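Long-range contact in protein (alpha-2u-globulin) (Rattus norvegicus, PDB 2A2U), which probably binds small hydrophobic ligands inside a lipocalin beta-barrel, among them an inducer of hyaline droplets with which it forms a complex: residues L112-H123 with L135-S146. Residues are numbered along the deposited sequence; the frame is centred on the assembly and turned at random.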
loop_
_atom_site.group_PDB
_atom_site.type_symbol
_atom_site.label_atom_id
_atom_site.label_comp_id
_atom_site.label_asym_id
_atom_site.label_seq_id
_atom_site.Cartn_x
_atom_site.Cartn_y
_atom_site.Cartn_z
ATOM N N LEU A 112 -18.951 13.503 -10.694
ATOM C CA LEU A 112 -20.280 13.789 -11.193
ATOM C C LEU A 112 -20.401 15.110 -11.936
ATOM O O LEU A 112 -20.910 15.140 -13.057
ATOM C CB LEU A 112 -21.271 13.745 -10.034
ATOM C CG LEU A 112 -22.634 13.133 -10.317
ATOM C CD1 LEU A 112 -22.450 11.732 -10.855
ATOM C CD2 LEU A 112 -23.452 13.105 -9.044
ATOM N N LYS A 113 -19.949 16.198 -11.312
ATOM C CA LYS A 113 -20.027 17.526 -11.920
ATOM C C LYS A 113 -18.991 18.471 -11.315
ATOM O O LYS A 113 -18.746 18.437 -10.115
ATOM C CB LYS A 113 -21.441 18.098 -11.750
ATOM C CG LYS A 113 -21.680 19.423 -12.456
ATOM C CD LYS A 113 -23.136 19.863 -12.345
ATOM C CE LYS A 113 -24.043 19.085 -13.293
ATOM N NZ LYS A 113 -23.792 19.415 -14.733
ATOM N N THR A 114 -18.376 19.296 -12.152
ATOM C CA THR A 114 -17.377 20.249 -11.682
ATOM C C THR A 114 -17.289 21.443 -12.622
ATOM O O THR A 114 -17.566 21.320 -13.813
ATOM C CB THR A 114 -15.972 19.598 -11.576
ATOM O OG1 THR A 114 -15.086 20.467 -10.862
ATOM C CG2 THR A 114 -15.382 19.358 -12.951
ATOM N N ASP A 115 -16.985 22.609 -12.063
ATOM C CA ASP A 115 -16.819 23.822 -12.847
ATOM C C ASP A 115 -15.359 24.243 -12.688
ATOM O O ASP A 115 -14.938 25.295 -13.145
ATOM C CB ASP A 115 -17.806 24.902 -12.392
ATOM C CG ASP A 115 -17.335 25.685 -11.192
ATOM O OD1 ASP A 115 -16.642 25.117 -10.329
ATOM O OD2 ASP A 115 -17.687 26.879 -11.106
ATOM N N TYR A 116 -14.613 23.379 -12.003
ATOM C CA TYR A 116 -13.186 23.506 -11.727
ATOM C C TYR A 116 -12.697 24.450 -10.634
ATOM O O TYR A 116 -11.949 24.036 -9.746
ATOM C CB TYR A 116 -12.400 23.736 -13.013
ATOM C CG TYR A 116 -12.512 22.609 -14.010
ATOM C CD1 TYR A 116 -11.903 21.377 -13.780
ATOM C CD2 TYR A 116 -13.224 22.779 -15.189
ATOM C CE1 TYR A 116 -11.998 20.350 -14.718
ATOM C CE2 TYR A 116 -13.323 21.768 -16.117
ATOM C CZ TYR A 116 -12.717 20.565 -15.881
ATOM O OH TYR A 116 -12.818 19.611 -16.847
ATOM N N ASP A 117 -13.098 25.715 -10.689
ATOM C CA ASP A 117 -12.635 26.674 -9.682
ATOM C C ASP A 117 -13.605 27.036 -8.580
ATOM O O ASP A 117 -13.382 27.989 -7.835
ATOM C CB ASP A 117 -12.045 27.932 -10.326
ATOM C CG ASP A 117 -12.865 28.431 -11.480
ATOM O OD1 ASP A 117 -14.087 28.625 -11.310
ATOM O OD2 ASP A 117 -12.286 28.631 -12.567
ATOM N N ARG A 118 -14.676 26.269 -8.460
ATOM C CA ARG A 118 -15.633 26.524 -7.405
ATOM C C ARG A 118 -16.040 25.254 -6.690
ATOM O O ARG A 118 -15.772 25.093 -5.500
ATOM C CB ARG A 118 -16.878 27.217 -7.942
ATOM C CG ARG A 118 -16.748 28.710 -8.059
ATOM C CD ARG A 118 -18.112 29.351 -8.170
ATOM N NE ARG A 118 -18.852 28.877 -9.338
ATOM C CZ ARG A 118 -20.178 28.811 -9.406
ATOM N NH1 ARG A 118 -20.921 29.190 -8.371
ATOM N NH2 ARG A 118 -20.763 28.359 -10.509
ATOM N N TYR A 119 -16.657 24.339 -7.433
ATOM C CA TYR A 119 -17.138 23.097 -6.855
ATOM C C TYR A 119 -16.769 21.822 -7.621
ATOM O O TYR A 119 -16.297 21.858 -8.761
ATOM C CB TYR A 119 -18.665 23.167 -6.711
ATOM C CG TYR A 119 -19.397 23.147 -8.039
ATOM C CD1 TYR A 119 -19.533 24.303 -8.800
ATOM C CD2 TYR A 119 -19.909 21.956 -8.556
ATOM C CE1 TYR A 119 -20.161 24.271 -10.048
ATOM C CE2 TYR A 119 -20.535 21.913 -9.798
ATOM C CZ TYR A 119 -20.655 23.069 -10.543
ATOM O OH TYR A 119 -21.242 23.025 -11.789
ATOM N N VAL A 120 -16.976 20.698 -6.943
ATOM C CA VAL A 120 -16.766 19.371 -7.505
ATOM C C VAL A 120 -17.650 18.418 -6.721
ATOM O O VAL A 120 -17.646 18.414 -5.494
ATOM C CB VAL A 120 -15.285 18.901 -7.492
ATOM C CG1 VAL A 120 -14.767 18.698 -6.077
ATOM C CG2 VAL A 120 -15.160 17.622 -8.293
ATOM N N MET A 121 -18.501 17.705 -7.444
ATOM C CA MET A 121 -19.419 16.756 -6.838
ATOM C C MET A 121 -18.951 15.346 -7.186
ATOM O O MET A 121 -18.750 15.009 -8.358
ATOM C CB MET A 121 -20.843 16.996 -7.355
ATOM C CG MET A 121 -21.271 18.455 -7.306
ATOM S SD MET A 121 -22.944 18.745 -7.864
ATOM C CE MET A 121 -23.221 20.380 -7.238
ATOM N N PHE A 122 -18.699 14.550 -6.155
ATOM C CA PHE A 122 -18.260 13.178 -6.345
ATOM C C PHE A 122 -19.402 12.263 -5.950
ATOM O O PHE A 122 -20.199 12.592 -5.080
ATOM C CB PHE A 122 -17.068 12.857 -5.443
ATOM C CG PHE A 122 -15.774 13.501 -5.857
ATOM C CD1 PHE A 122 -14.953 12.888 -6.787
ATOM C CD2 PHE A 122 -15.335 14.673 -5.247
ATOM C CE1 PHE A 122 -13.718 13.422 -7.099
ATOM C CE2 PHE A 122 -14.104 15.214 -5.554
ATOM C CZ PHE A 122 -13.293 14.588 -6.479
ATOM N N HIS A 123 -19.479 11.114 -6.605
ATOM C CA HIS A 123 -20.491 10.116 -6.293
ATOM C C HIS A 123 -19.732 8.826 -6.001
ATOM O O HIS A 123 -18.980 8.334 -6.840
ATOM C CB HIS A 123 -21.442 9.913 -7.462
ATOM C CG HIS A 123 -22.424 8.807 -7.237
ATOM N ND1 HIS A 123 -22.340 7.600 -7.883
ATOM C CD2 HIS A 123 -23.471 8.710 -6.384
ATOM C CE1 HIS A 123 -23.288 6.795 -7.440
ATOM N NE2 HIS A 123 -23.990 7.450 -6.524
ATOM N N LEU A 135 -22.765 7.368 -1.524
ATOM C CA LEU A 135 -22.261 8.536 -0.820
ATOM C C LEU A 135 -22.035 9.632 -1.852
ATOM O O LEU A 135 -21.485 9.370 -2.911
ATOM C CB LEU A 135 -20.934 8.231 -0.142
ATOM C CG LEU A 135 -20.350 9.478 0.511
ATOM C CD1 LEU A 135 -21.114 9.780 1.771
ATOM C CD2 LEU A 135 -18.914 9.253 0.844
ATOM N N MET A 136 -22.479 10.848 -1.557
ATOM C CA MET A 136 -22.284 11.965 -2.469
ATOM C C MET A 136 -21.718 13.148 -1.722
ATOM O O MET A 136 -22.168 13.471 -0.633
ATOM C CB MET A 136 -23.581 12.325 -3.182
ATOM C CG MET A 136 -23.798 11.471 -4.394
ATOM S SD MET A 136 -25.267 11.857 -5.284
ATOM C CE MET A 136 -24.807 13.363 -6.063
ATOM N N VAL A 137 -20.685 13.761 -2.278
ATOM C CA VAL A 137 -20.071 14.903 -1.621
ATOM C C VAL A 137 -19.875 16.089 -2.541
ATOM O O VAL A 137 -19.698 15.938 -3.757
ATOM C CB VAL A 137 -18.703 14.539 -1.002
ATOM C CG1 VAL A 137 -18.883 13.601 0.158
ATOM C CG2 VAL A 137 -17.827 13.886 -2.036
ATOM N N LEU A 138 -19.946 17.273 -1.937
ATOM C CA LEU A 138 -19.744 18.528 -2.640
ATOM C C LEU A 138 -18.533 19.189 -2.004
ATOM O O LEU A 138 -18.495 19.359 -0.789
ATOM C CB LEU A 138 -20.967 19.439 -2.495
ATOM C CG LEU A 138 -20.850 20.872 -3.019
ATOM C CD1 LEU A 138 -20.575 20.843 -4.502
ATOM C CD2 LEU A 138 -22.128 21.633 -2.738
ATOM N N TYR A 139 -17.516 19.469 -2.815
ATOM C CA TYR A 139 -16.306 20.139 -2.345
ATOM C C TYR A 139 -16.252 21.507 -2.983
ATOM O O TYR A 139 -16.644 21.672 -4.141
ATOM C CB TYR A 139 -15.048 19.379 -2.758
ATOM C CG TYR A 139 -14.872 18.070 -2.057
ATOM C CD1 TYR A 139 -15.311 17.903 -0.754
ATOM C CD2 TYR A 139 -14.273 16.992 -2.699
ATOM C CE1 TYR A 139 -15.160 16.701 -0.104
ATOM C CE2 TYR A 139 -14.117 15.782 -2.058
ATOM C CZ TYR A 139 -14.564 15.645 -0.762
ATOM O OH TYR A 139 -14.426 14.452 -0.102
ATOM N N GLY A 140 -15.761 22.482 -2.229
ATOM C CA GLY A 140 -15.651 23.824 -2.755
ATOM C C GLY A 140 -14.229 24.277 -2.574
ATOM O O GLY A 140 -13.557 23.770 -1.685
ATOM N N ARG A 141 -13.753 25.185 -3.422
ATOM C CA ARG A 141 -12.384 25.691 -3.292
ATOM C C ARG A 141 -12.330 26.706 -2.147
ATOM O O ARG A 141 -11.253 27.108 -1.697
ATOM C CB ARG A 141 -11.917 26.333 -4.592
ATOM C CG ARG A 141 -12.172 25.466 -5.790
ATOM C CD ARG A 141 -11.053 25.543 -6.793
ATOM N NE ARG A 141 -9.887 24.780 -6.375
ATOM C CZ ARG A 141 -9.168 24.011 -7.189
ATOM N NH1 ARG A 141 -9.490 23.890 -8.471
ATOM N NH2 ARG A 141 -8.103 23.376 -6.720
ATOM N N THR A 142 -13.518 27.072 -1.667
ATOM C CA THR A 142 -13.707 28.016 -0.571
ATOM C C THR A 142 -14.351 27.307 0.609
ATOM O O THR A 142 -14.987 26.273 0.427
ATOM C CB THR A 142 -14.608 29.180 -1.012
ATOM O OG1 THR A 142 -15.740 28.679 -1.734
ATOM C CG2 THR A 142 -13.840 30.113 -1.907
ATOM N N LYS A 143 -14.192 27.866 1.808
ATOM C CA LYS A 143 -14.751 27.276 3.024
ATOM C C LYS A 143 -16.255 27.058 2.965
ATOM O O LYS A 143 -16.797 26.234 3.692
ATOM C CB LYS A 143 -14.370 28.094 4.258
ATOM C CG LYS A 143 -13.061 27.656 4.890
ATOM C CD LYS A 143 -12.658 28.580 6.027
ATOM C CE LYS A 143 -11.385 28.103 6.713
ATOM N NZ LYS A 143 -10.790 29.147 7.602
ATOM N N ASP A 144 -16.930 27.795 2.092
ATOM C CA ASP A 144 -18.367 27.636 1.925
ATOM C C ASP A 144 -18.722 27.949 0.473
ATOM O O ASP A 144 -17.911 28.494 -0.269
ATOM C CB ASP A 144 -19.152 28.530 2.890
ATOM C CG ASP A 144 -20.625 28.129 3.004
ATOM O OD1 ASP A 144 -21.000 27.041 2.531
ATOM O OD2 ASP A 144 -21.418 28.898 3.582
ATOM N N LEU A 145 -19.914 27.554 0.053
ATOM C CA LEU A 145 -20.330 27.789 -1.312
ATOM C C LEU A 145 -21.695 28.421 -1.416
ATOM O O LEU A 145 -22.470 28.440 -0.459
ATOM C CB LEU A 145 -20.336 26.481 -2.101
ATOM C CG LEU A 145 -19.016 25.859 -2.526
ATOM C CD1 LEU A 145 -19.315 24.464 -3.021
ATOM C CD2 LEU A 145 -18.347 26.686 -3.606
ATOM N N SER A 146 -21.978 28.873 -2.632
ATOM C CA SER A 146 -23.226 29.507 -3.019
ATOM C C SER A 146 -24.424 28.637 -2.641
ATOM O O SER A 146 -24.383 27.409 -2.758
ATOM C CB SER A 146 -23.178 29.744 -4.534
ATOM O OG SER A 146 -24.438 30.054 -5.091
#
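Phe122 and Tyr139 meet rim to rim, neither over the other's face, Phe122 CE2 lying 3.4 Å from Tyr139 CD2 with the ring planes turned 62° apart. Val120 CG1 packs against CB of Tyr139 (3.4 Å), and Val137 CG2 against CB of Phe122; Trp38 and Val43 of strand 36-44 and Ile111 extend this apolar face. On the other face Met121 and Leu138 lie side by side, Leu138 CD1 touching both Met121 CG and Tyr119 CB. With CG anti to the backbone N (chi1 172°), Leu138 reaches across to these neighbours. Helix 147-158 packs over this face, its Phe153 and Leu156 against Met121, consistent with the Phe122/Tyr139 face lining the barrel interior, as in other lipocalins. Strands 119-128 and 131-140 are successive antiparallel strands of that barrel, and Val120–Tyr139 and Phe122–Val137 are hydrogen-bonded pairs. At the far end of the paired strands, on the face of Met121 and Leu138, Met136 CG meets the edge of His123 in the ring plane, 3.4 Å from its CD2, while His123 NE2 is hydrogen-bonded to Gln134 OE1. Beyond Gly140 the backbone N of Arg141 donates to Arg118 O (2.9 Å). The bent Arg141 side chain runs along the Asp117 backbone; its NH1 gives a 2.8 Å bond to Tyr116 O, 26° off the carbonyl plane, and NH2 bonds to Asn35 O. A leucine in its place would probably leave both oxygens without these donors, losing the guanidinium link between turn and Asn35.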